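Local coordinates for protein pilin (Clostridioides difficile, PDB 6T8S) that probably serves as the major pilin subunit, many copies of which assemble into the type IV pilus fibre, at residues 64-70 with 82-86; 16-20 with 99-104; 47-53 with 69-73. All coordinates share one frame; numbering follows the deposited sequence.

Contact 1 (64-70 with 82-86); sequences ADIGGKY and QIGTN
Ile-83 lays its CG1 branch alongside the Tyr-70 ring, CG1 coming to 3.9 Å from Tyr-70 CE1 near the plane of the ring, and the two side chains point the same way. Tyr-70 and Ile-83 are an antiparallel non-hydrogen-bonded pair, and both side chains lie on the same face of the sheet. With CG1 beside its own backbone N (chi1 -46°), Ile-83 places CG2 against the turn, 3.4 Å from Ala-64 CB, tighter than usual for two carbons. Ala-64 to Gly-67 is a type I turn.

Beyond the bridge the backbones stay close. Gly-84 N donates to Lys-69 O over 2.8 Å with 171° at the hydrogen, and Gly-68 CA meets Gly-84 CA at 3.6 Å, a spacing that depends on Gly-68 having no side chain. One water donates to both Lys-69 O and Gly-84 O; another joins Lys-69 N to Thr-85 OG1. Gln-82 NE2 donates to Gly-84 O at 2.9 Å.

The Tyr-70 hydroxyl is hydrogen-bonded to Asp-22 of helix 9-37. Ala-64 and Ile-83 pack on Val-19 of that helix, while Ile-83 also touches Val-90 and Ile-135 of strands 90-92 and 128-138.

Contact 2 (16-20 with 99-104); sequences VASVE and KLLSDI
The carboxylates of Glu-20 and Asp-103 meet with their planes 84° apart. Asp-103 OD2 sits out beyond the two oxygens of Glu-20, close to that group's plane, while Asp-103 CB lies over one face, 3.1 Å from Glu-20 OE2. The aliphatic chain of Lys-99 runs past on the side of the other face. Seen from Asp-103, both partners of OD2 lie near its carboxylate plane: Lys-99 NZ, on the side of OD1, donates a salt-bridging hydrogen bond of 2.8 Å to the syn lone pair, and Glu-20 OE2 approaches from the side of CB. Glu-20 OE2 and Asp-103 OD2 are 2.5 Å apart. Lys-99 NZ is 4.4 Å from Glu-20 OE2, beyond a salt bridge, yet its positive charge would probably offset part of any repulsion between the two acids.

A bend at the last torsion of Lys-99 (chi4 60°) turns NZ along its own helix to Asp-103, one turn on. The methylenes before it and Val-16 run antiparallel, one beside the other, with Lys-99 CG 3.6 Å from Val-16 CG1. That same methyl touches Leu-100 CD1 at 3.9 Å, and Leu-100 CD1 in turn reaches Glu-20 CG at 4.0 Å. Apolar contact thus lies beneath the charged group.

The two helical segments run in roughly the same direction, their axes 10.1 Å apart at closest approach with a signed crossing angle of -34°. Helix 94-104 therefore rides beside the N-terminal half of the long helix 9-37, the spine characteristic of type IV pilins. Leu-100 also touches Ile-109 of strand 109-110, and Val-19 of the long helix touches Ala-64 and Ile-66 of the loop before strand 70-75.

Contact 3 (47-53 with 69-73); sequences QTGLSVL and KYKLI
Leu-50 and Leu-72 meet at about a right angle, Leu-50 CD2 lying 3.6 Å from Leu-72 CG. The other methyl of Leu-50, CD1, reaches the CB of Tyr-70 at 3.8 Å, so one leucine spans two alternate strand residues, Tyr-70 and Leu-72. Leu-72 CD1 is received between two further side chains, 3.8 Å from Val-52 CG1 and equally far from Leu-53 CD1. Val-52 lies in a 3-10 segment that begins at Ser-51, and just after it Leu-53 N makes a backbone hydrogen bond to Leu-50 O.

Two hydrogen bonds join the 47-49 backbone to the strand. Gly-49 N donates to Tyr-70 O over 2.8 Å, although the bond is bent to 133° at the hydrogen. Lys-71 reaches back along residues 47-49: its CG stands between the backbone N and the carbonyl carbon (chi1 73°), and a second bend at chi3 directs NZ to Gln-47 O at 2.9 Å. That ammonium meets the carbonyl almost head-on, with a C=O...N angle of 172°. Between these two bonds Lys-71 CB rests 3.8 Å from Gly-49 N, packing the lysine stem against the chain it grips.

In the next shell, Thr-43 OG1 is hydrogen-bonded to both Gly-49 O and Leu-72 N, tying the loop to strand 70-75. Leu-50 and Leu-53 pack on Val-26 of helix 9-37, Val-52 and Leu-53 on Tyr-33, and Leu-72 on Leu-137 of strand 128-138, so the cluster lies between helix 9-37 and the sheet.

In the fold
Contact 2 spans the longest stretch of the three, and contacts 1 and 3 are nested inside it. The residue order runs 16-20, 47-53, 64-73, 82-86, then 99-104. Contacts 1 and 3, with centres about 10 Å apart, share Lys-69 and Tyr-70 and join the same antiparallel sheet through neighbouring strands 70-75 and 78-83. Contact 2 lies about 15 Å from contact 1 and about 20 Å from contact 3, centre to centre, and on the opposite side of the chain's centre from the latter. Helix 9-37 connects all three: loop, sheet and short helix are each held against this spine, consistent with a pilin headgroup.

Contact 1 (64-70 with 82-86)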
loop_
_atom_site.group_PDB
_atom_site.type_symbol
_atom_site.label_atom_id
_atom_site.label_comp_id
_atom_site.label_asym_id
_atom_site.label_seq_id
_atom_site.Cartn_x
_atom_site.Cartn_y
_atom_site.Cartn_z
ATOM N N ALA A 64 -8.695 0.372 -2.079
ATOM C CA ALA A 64 -8.382 1.574 -1.281
ATOM C C ALA A 64 -9.462 2.632 -1.526
ATOM O O ALA A 64 -9.958 2.741 -2.657
ATOM C CB ALA A 64 -7.008 2.065 -1.633
ATOM N N ASP A 65 -9.801 3.427 -0.510
ATOM C CA ASP A 65 -10.788 4.533 -0.646
ATOM C C ASP A 65 -10.244 5.654 -1.549
ATOM O O ASP A 65 -11.055 6.462 -2.030
ATOM C CB ASP A 65 -11.205 5.050 0.727
ATOM C CG ASP A 65 -12.284 4.214 1.394
ATOM O OD1 ASP A 65 -12.669 3.176 0.830
ATOM O OD2 ASP A 65 -12.776 4.646 2.446
ATOM N N ILE A 66 -8.934 5.696 -1.810
ATOM C CA ILE A 66 -8.296 6.691 -2.728
ATOM C C ILE A 66 -8.271 6.141 -4.164
ATOM O O ILE A 66 -7.775 6.859 -5.053
ATOM C CB ILE A 66 -6.890 7.086 -2.238
ATOM C CG1 ILE A 66 -5.954 5.875 -2.149
ATOM C CG2 ILE A 66 -6.980 7.857 -0.925
ATOM C CD1 ILE A 66 -4.545 6.193 -1.714
ATOM N N GLY A 67 -8.811 4.944 -4.384
ATOM C CA GLY A 67 -8.801 4.234 -5.681
ATOM C C GLY A 67 -7.795 3.098 -5.687
ATOM O O GLY A 67 -6.753 3.222 -5.009
ATOM N N GLY A 68 -8.078 2.017 -6.420
ATOM C CA GLY A 68 -7.076 0.985 -6.737
ATOM C C GLY A 68 -7.211 -0.268 -5.890
ATOM O O GLY A 68 -7.489 -0.170 -4.670
ATOM N N LYS A 69 -7.043 -1.432 -6.511
ATOM C CA LYS A 69 -7.058 -2.734 -5.798
ATOM C C LYS A 69 -5.731 -2.921 -5.059
ATOM O O LYS A 69 -4.686 -2.450 -5.537
ATOM C CB LYS A 69 -7.255 -3.892 -6.778
ATOM C CG LYS A 69 -8.681 -4.079 -7.274
ATOM C CD LYS A 69 -8.802 -5.199 -8.283
ATOM C CE LYS A 69 -10.046 -5.086 -9.138
ATOM N NZ LYS A 69 -10.230 -6.297 -9.971
ATOM N N TYR A 70 -5.762 -3.624 -3.932
ATOM C CA TYR A 70 -4.545 -3.943 -3.155
ATOM C C TYR A 70 -3.911 -5.218 -3.721
ATOM O O TYR A 70 -4.651 -6.130 -4.150
ATOM C CB TYR A 70 -4.881 -4.156 -1.677
ATOM C CG TYR A 70 -5.348 -2.941 -0.912
ATOM C CD1 TYR A 70 -4.525 -1.840 -0.748
ATOM C CD2 TYR A 70 -6.582 -2.920 -0.278
ATOM C CE1 TYR A 70 -4.928 -0.735 -0.014
ATOM C CE2 TYR A 70 -6.999 -1.826 0.466
ATOM C CZ TYR A 70 -6.166 -0.730 0.607
ATOM O OH TYR A 70 -6.548 0.362 1.336
ATOM N N GLN A 82 1.067 -2.716 -2.779
ATOM C CA GLN A 82 0.717 -2.032 -4.039
ATOM C C GLN A 82 -0.751 -1.633 -3.963
ATOM O O GLN A 82 -1.605 -2.464 -3.562
ATOM C CB GLN A 82 1.011 -2.955 -5.229
ATOM C CG GLN A 82 0.543 -2.377 -6.567
ATOM C CD GLN A 82 0.918 -3.281 -7.723
ATOM O OE1 GLN A 82 1.939 -3.962 -7.678
ATOM N NE2 GLN A 82 0.089 -3.304 -8.759
ATOM N N ILE A 83 -1.039 -0.389 -4.328
ATOM C CA ILE A 83 -2.419 0.157 -4.371
ATOM C C ILE A 83 -2.674 0.594 -5.816
ATOM O O ILE A 83 -2.130 1.617 -6.228
ATOM C CB ILE A 83 -2.598 1.306 -3.366
ATOM C CG1 ILE A 83 -2.007 0.962 -1.995
ATOM C CG2 ILE A 83 -4.070 1.701 -3.278
ATOM C CD1 ILE A 83 -2.045 2.099 -1.014
ATOM N N GLY A 84 -3.473 -0.186 -6.527
ATOM C CA GLY A 84 -3.813 0.078 -7.932
ATOM C C GLY A 84 -3.273 -0.993 -8.847
ATOM O O GLY A 84 -2.359 -1.746 -8.460
ATOM N N THR A 85 -3.816 -1.024 -10.055
ATOM C CA THR A 85 -3.421 -1.971 -11.115
ATOM C C THR A 85 -3.547 -1.235 -12.449
ATOM O O THR A 85 -3.828 -0.023 -12.441
ATOM C CB THR A 85 -4.315 -3.212 -11.069
ATOM O OG1 THR A 85 -5.629 -2.740 -11.378
ATOM C CG2 THR A 85 -4.272 -3.924 -9.732
ATOM N N ASN A 86 -3.418 -1.963 -13.554
ATOM C CA ASN A 86 -3.680 -1.436 -14.920
ATOM C C ASN A 86 -5.079 -0.803 -15.020
ATOM O O ASN A 86 -5.242 0.167 -15.783
ATOM C CB ASN A 86 -3.526 -2.545 -15.953
ATOM C CG ASN A 86 -4.512 -3.666 -15.735
ATOM O OD1 ASN A 86 -4.443 -4.369 -14.728
ATOM N ND2 ASN A 86 -5.421 -3.844 -16.680
HETATM O O HOH W 1 -7.084 -1.350 -9.445
HETATM O O HOH W 2 -2.883 -3.800 -6.858
#

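Contact 2 (16-20 with 99-104)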
loop_
_atom_site.group_PDB
_atom_site.type_symbol
_atom_site.label_atom_id
_atom_site.label_comp_id
_atom_site.label_asym_id
_atom_site.label_seq_id
_atom_site.Cartn_x
_atom_site.Cartn_y
_atom_site.Cartn_z
ATOM N N VAL A 16 -7.914 9.065 2.991
ATOM C CA VAL A 16 -6.493 8.824 3.381
ATOM C C VAL A 16 -6.465 8.017 4.688
ATOM O O VAL A 16 -5.710 7.034 4.765
ATOM C CB VAL A 16 -5.722 10.154 3.471
ATOM C CG1 VAL A 16 -4.445 10.039 4.279
ATOM C CG2 VAL A 16 -5.431 10.688 2.073
ATOM N N ALA A 17 -7.260 8.394 5.691
ATOM C CA ALA A 17 -7.271 7.678 6.992
ATOM C C ALA A 17 -7.686 6.220 6.765
ATOM O O ALA A 17 -7.130 5.328 7.418
ATOM C CB ALA A 17 -8.179 8.372 7.977
ATOM N N SER A 18 -8.651 5.963 5.878
ATOM C CA SER A 18 -9.119 4.600 5.526
ATOM C C SER A 18 -7.972 3.743 4.972
ATOM O O SER A 18 -7.830 2.581 5.379
ATOM C CB SER A 18 -10.287 4.673 4.589
ATOM O OG SER A 18 -10.799 3.386 4.350
ATOM N N VAL A 19 -7.141 4.302 4.102
ATOM C CA VAL A 19 -5.946 3.589 3.579
ATOM C C VAL A 19 -4.977 3.302 4.730
ATOM O O VAL A 19 -4.443 2.179 4.809
ATOM C CB VAL A 19 -5.282 4.388 2.447
ATOM C CG1 VAL A 19 -3.967 3.748 2.026
ATOM C CG2 VAL A 19 -6.241 4.531 1.273
ATOM N N GLU A 20 -4.771 4.259 5.626
ATOM C CA GLU A 20 -3.883 4.074 6.805
ATOM C C GLU A 20 -4.392 2.905 7.657
ATOM O O GLU A 20 -3.561 2.116 8.134
ATOM C CB GLU A 20 -3.844 5.341 7.652
ATOM C CG GLU A 20 -3.203 6.520 6.969
ATOM C CD GLU A 20 -3.299 7.807 7.760
ATOM O OE1 GLU A 20 -3.690 7.758 8.950
ATOM O OE2 GLU A 20 -2.940 8.856 7.197
ATOM N N LYS A 99 -1.105 14.494 4.387
ATOM C CA LYS A 99 -1.645 13.753 5.554
ATOM C C LYS A 99 -1.035 12.350 5.598
ATOM O O LYS A 99 -0.603 11.893 6.688
ATOM C CB LYS A 99 -3.173 13.657 5.514
ATOM C CG LYS A 99 -3.730 12.736 6.589
ATOM C CD LYS A 99 -5.209 12.854 6.804
ATOM C CE LYS A 99 -5.725 11.897 7.862
ATOM N NZ LYS A 99 -5.086 12.114 9.188
ATOM N N LEU A 100 -1.034 11.652 4.462
ATOM C CA LEU A 100 -0.518 10.265 4.388
ATOM C C LEU A 100 0.928 10.257 4.908
ATOM O O LEU A 100 1.270 9.411 5.768
ATOM C CB LEU A 100 -0.674 9.781 2.940
ATOM C CG LEU A 100 -0.526 8.289 2.695
ATOM C CD1 LEU A 100 -1.643 7.500 3.366
ATOM C CD2 LEU A 100 -0.506 8.022 1.195
ATOM N N LEU A 101 1.751 11.209 4.461
ATOM C CA LEU A 101 3.181 11.283 4.865
ATOM C C LEU A 101 3.313 11.672 6.341
ATOM O O LEU A 101 4.183 11.112 7.019
ATOM C CB LEU A 101 3.912 12.271 3.954
ATOM C CG LEU A 101 4.281 11.704 2.591
ATOM C CD1 LEU A 101 4.602 12.822 1.610
ATOM C CD2 LEU A 101 5.456 10.745 2.722
ATOM N N SER A 102 2.497 12.602 6.825
ATOM C CA SER A 102 2.518 13.017 8.252
ATOM C C SER A 102 2.219 11.803 9.136
ATOM O O SER A 102 2.787 11.698 10.228
ATOM C CB SER A 102 1.541 14.125 8.526
ATOM O OG SER A 102 1.995 15.326 7.946
ATOM N N ASP A 103 1.335 10.917 8.679
ATOM C CA ASP A 103 0.823 9.809 9.520
ATOM C C ASP A 103 1.759 8.601 9.457
ATOM O O ASP A 103 1.931 7.954 10.501
ATOM C CB ASP A 103 -0.626 9.488 9.156
ATOM C CG ASP A 103 -1.619 10.550 9.585
ATOM O OD1 ASP A 103 -1.304 11.312 10.541
ATOM O OD2 ASP A 103 -2.700 10.622 8.946
ATOM N N ILE A 104 2.323 8.288 8.287
ATOM C CA ILE A 104 3.131 7.065 8.042
ATOM C C ILE A 104 4.632 7.392 8.181
ATOM O O ILE A 104 5.383 6.477 8.580
ATOM C CB ILE A 104 2.738 6.452 6.681
ATOM C CG1 ILE A 104 1.335 5.843 6.780
ATOM C CG2 ILE A 104 3.767 5.450 6.169
ATOM C CD1 ILE A 104 0.781 5.344 5.470
#

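Contact 3 (47-53 with 69-73)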
loop_
_atom_site.group_PDB
_atom_site.type_symbol
_atom_site.label_atom_id
_atom_site.label_comp_id
_atom_site.label_asym_id
_atom_site.label_seq_id
_atom_site.Cartn_x
_atom_site.Cartn_y
_atom_site.Cartn_z
ATOM N N GLN A 47 -1.981 -12.211 -10.473
ATOM C CA GLN A 47 -3.224 -11.999 -9.688
ATOM C C GLN A 47 -3.150 -10.663 -8.939
ATOM O O GLN A 47 -2.049 -10.093 -8.806
ATOM C CB GLN A 47 -3.438 -13.130 -8.677
ATOM C CG GLN A 47 -3.537 -14.507 -9.318
ATOM C CD GLN A 47 -3.817 -15.604 -8.320
ATOM O OE1 GLN A 47 -4.196 -15.368 -7.169
ATOM N NE2 GLN A 47 -3.604 -16.837 -8.756
ATOM N N THR A 48 -4.296 -10.212 -8.447
ATOM C CA THR A 48 -4.416 -9.068 -7.514
ATOM C C THR A 48 -5.003 -9.596 -6.198
ATOM O O THR A 48 -5.380 -10.788 -6.148
ATOM C CB THR A 48 -5.229 -7.936 -8.154
ATOM O OG1 THR A 48 -6.581 -8.360 -8.320
ATOM C CG2 THR A 48 -4.686 -7.517 -9.502
ATOM N N GLY A 49 -5.056 -8.749 -5.168
ATOM C CA GLY A 49 -5.786 -9.054 -3.925
ATOM C C GLY A 49 -4.886 -9.626 -2.837
ATOM O O GLY A 49 -3.695 -9.851 -3.080
ATOM N N LEU A 50 -5.460 -9.820 -1.651
ATOM C CA LEU A 50 -4.725 -10.134 -0.398
ATOM C C LEU A 50 -5.121 -11.518 0.125
ATOM O O LEU A 50 -4.873 -11.793 1.314
ATOM C CB LEU A 50 -5.075 -9.044 0.620
ATOM C CG LEU A 50 -4.665 -7.634 0.208
ATOM C CD1 LEU A 50 -5.146 -6.604 1.215
ATOM C CD2 LEU A 50 -3.159 -7.550 0.016
ATOM N N SER A 51 -5.652 -12.404 -0.719
ATOM C CA SER A 51 -6.122 -13.740 -0.263
ATOM C C SER A 51 -4.962 -14.565 0.330
ATOM O O SER A 51 -5.256 -15.478 1.152
ATOM C CB SER A 51 -6.864 -14.466 -1.372
ATOM O OG SER A 51 -5.941 -14.872 -2.357
ATOM N N VAL A 52 -3.696 -14.263 -0.007
ATOM C CA VAL A 52 -2.503 -14.910 0.623
ATOM C C VAL A 52 -2.577 -14.756 2.157
ATOM O O VAL A 52 -2.105 -15.672 2.874
ATOM C CB VAL A 52 -1.180 -14.356 0.052
ATOM C CG1 VAL A 52 -0.970 -12.891 0.395
ATOM C CG2 VAL A 52 0.026 -15.176 0.488
ATOM N N LEU A 53 -3.182 -13.676 2.661
ATOM C CA LEU A 53 -3.292 -13.413 4.133
ATOM C C LEU A 53 -4.630 -13.891 4.714
ATOM O O LEU A 53 -4.900 -13.554 5.892
ATOM C CB LEU A 53 -3.126 -11.913 4.383
ATOM C CG LEU A 53 -1.781 -11.293 4.021
ATOM C CD1 LEU A 53 -1.796 -9.812 4.352
ATOM C CD2 LEU A 53 -0.629 -11.971 4.743
ATOM N N LYS A 69 -7.043 -1.432 -6.511
ATOM C CA LYS A 69 -7.058 -2.734 -5.798
ATOM C C LYS A 69 -5.731 -2.921 -5.059
ATOM O O LYS A 69 -4.686 -2.450 -5.537
ATOM C CB LYS A 69 -7.255 -3.892 -6.778
ATOM C CG LYS A 69 -8.681 -4.079 -7.274
ATOM C CD LYS A 69 -8.802 -5.199 -8.283
ATOM C CE LYS A 69 -10.046 -5.086 -9.138
ATOM N NZ LYS A 69 -10.230 -6.297 -9.971
ATOM N N TYR A 70 -5.762 -3.624 -3.932
ATOM C CA TYR A 70 -4.545 -3.943 -3.155
ATOM C C TYR A 70 -3.911 -5.218 -3.721
ATOM O O TYR A 70 -4.651 -6.130 -4.150
ATOM C CB TYR A 70 -4.881 -4.156 -1.677
ATOM C CG TYR A 70 -5.348 -2.941 -0.912
ATOM C CD1 TYR A 70 -4.525 -1.840 -0.748
ATOM C CD2 TYR A 70 -6.582 -2.920 -0.278
ATOM C CE1 TYR A 70 -4.928 -0.735 -0.014
ATOM C CE2 TYR A 70 -6.999 -1.826 0.466
ATOM C CZ TYR A 70 -6.166 -0.730 0.607
ATOM O OH TYR A 70 -6.548 0.362 1.336
ATOM N N LYS A 71 -2.585 -5.304 -3.664
ATOM C CA LYS A 71 -1.850 -6.593 -3.764
ATOM C C LYS A 71 -0.522 -6.464 -3.017
ATOM O O LYS A 71 -0.150 -5.335 -2.655
ATOM C CB LYS A 71 -1.706 -7.030 -5.232
ATOM C CG LYS A 71 -0.727 -6.256 -6.087
ATOM C CD LYS A 71 -0.564 -6.878 -7.501
ATOM C CE LYS A 71 0.393 -8.053 -7.548
ATOM N NZ LYS A 71 0.493 -8.690 -8.890
ATOM N N LEU A 72 0.139 -7.592 -2.772
ATOM C CA LEU A 72 1.428 -7.658 -2.052
ATOM C C LEU A 72 2.515 -8.069 -3.043
ATOM O O LEU A 72 2.306 -9.086 -3.741
ATOM C CB LEU A 72 1.322 -8.680 -0.917
ATOM C CG LEU A 72 0.386 -8.295 0.226
ATOM C CD1 LEU A 72 0.256 -9.440 1.210
ATOM C CD2 LEU A 72 0.879 -7.053 0.931
ATOM N N ILE A 73 3.601 -7.299 -3.087
ATOM C CA ILE A 73 4.776 -7.561 -3.958
ATOM C C ILE A 73 6.057 -7.511 -3.123
ATOM O O ILE A 73 6.116 -6.811 -2.081
ATOM C CB ILE A 73 4.827 -6.593 -5.154
ATOM C CG1 ILE A 73 5.105 -5.151 -4.725
ATOM C CG2 ILE A 73 3.561 -6.744 -5.999
ATOM C CD1 ILE A 73 5.294 -4.177 -5.874
#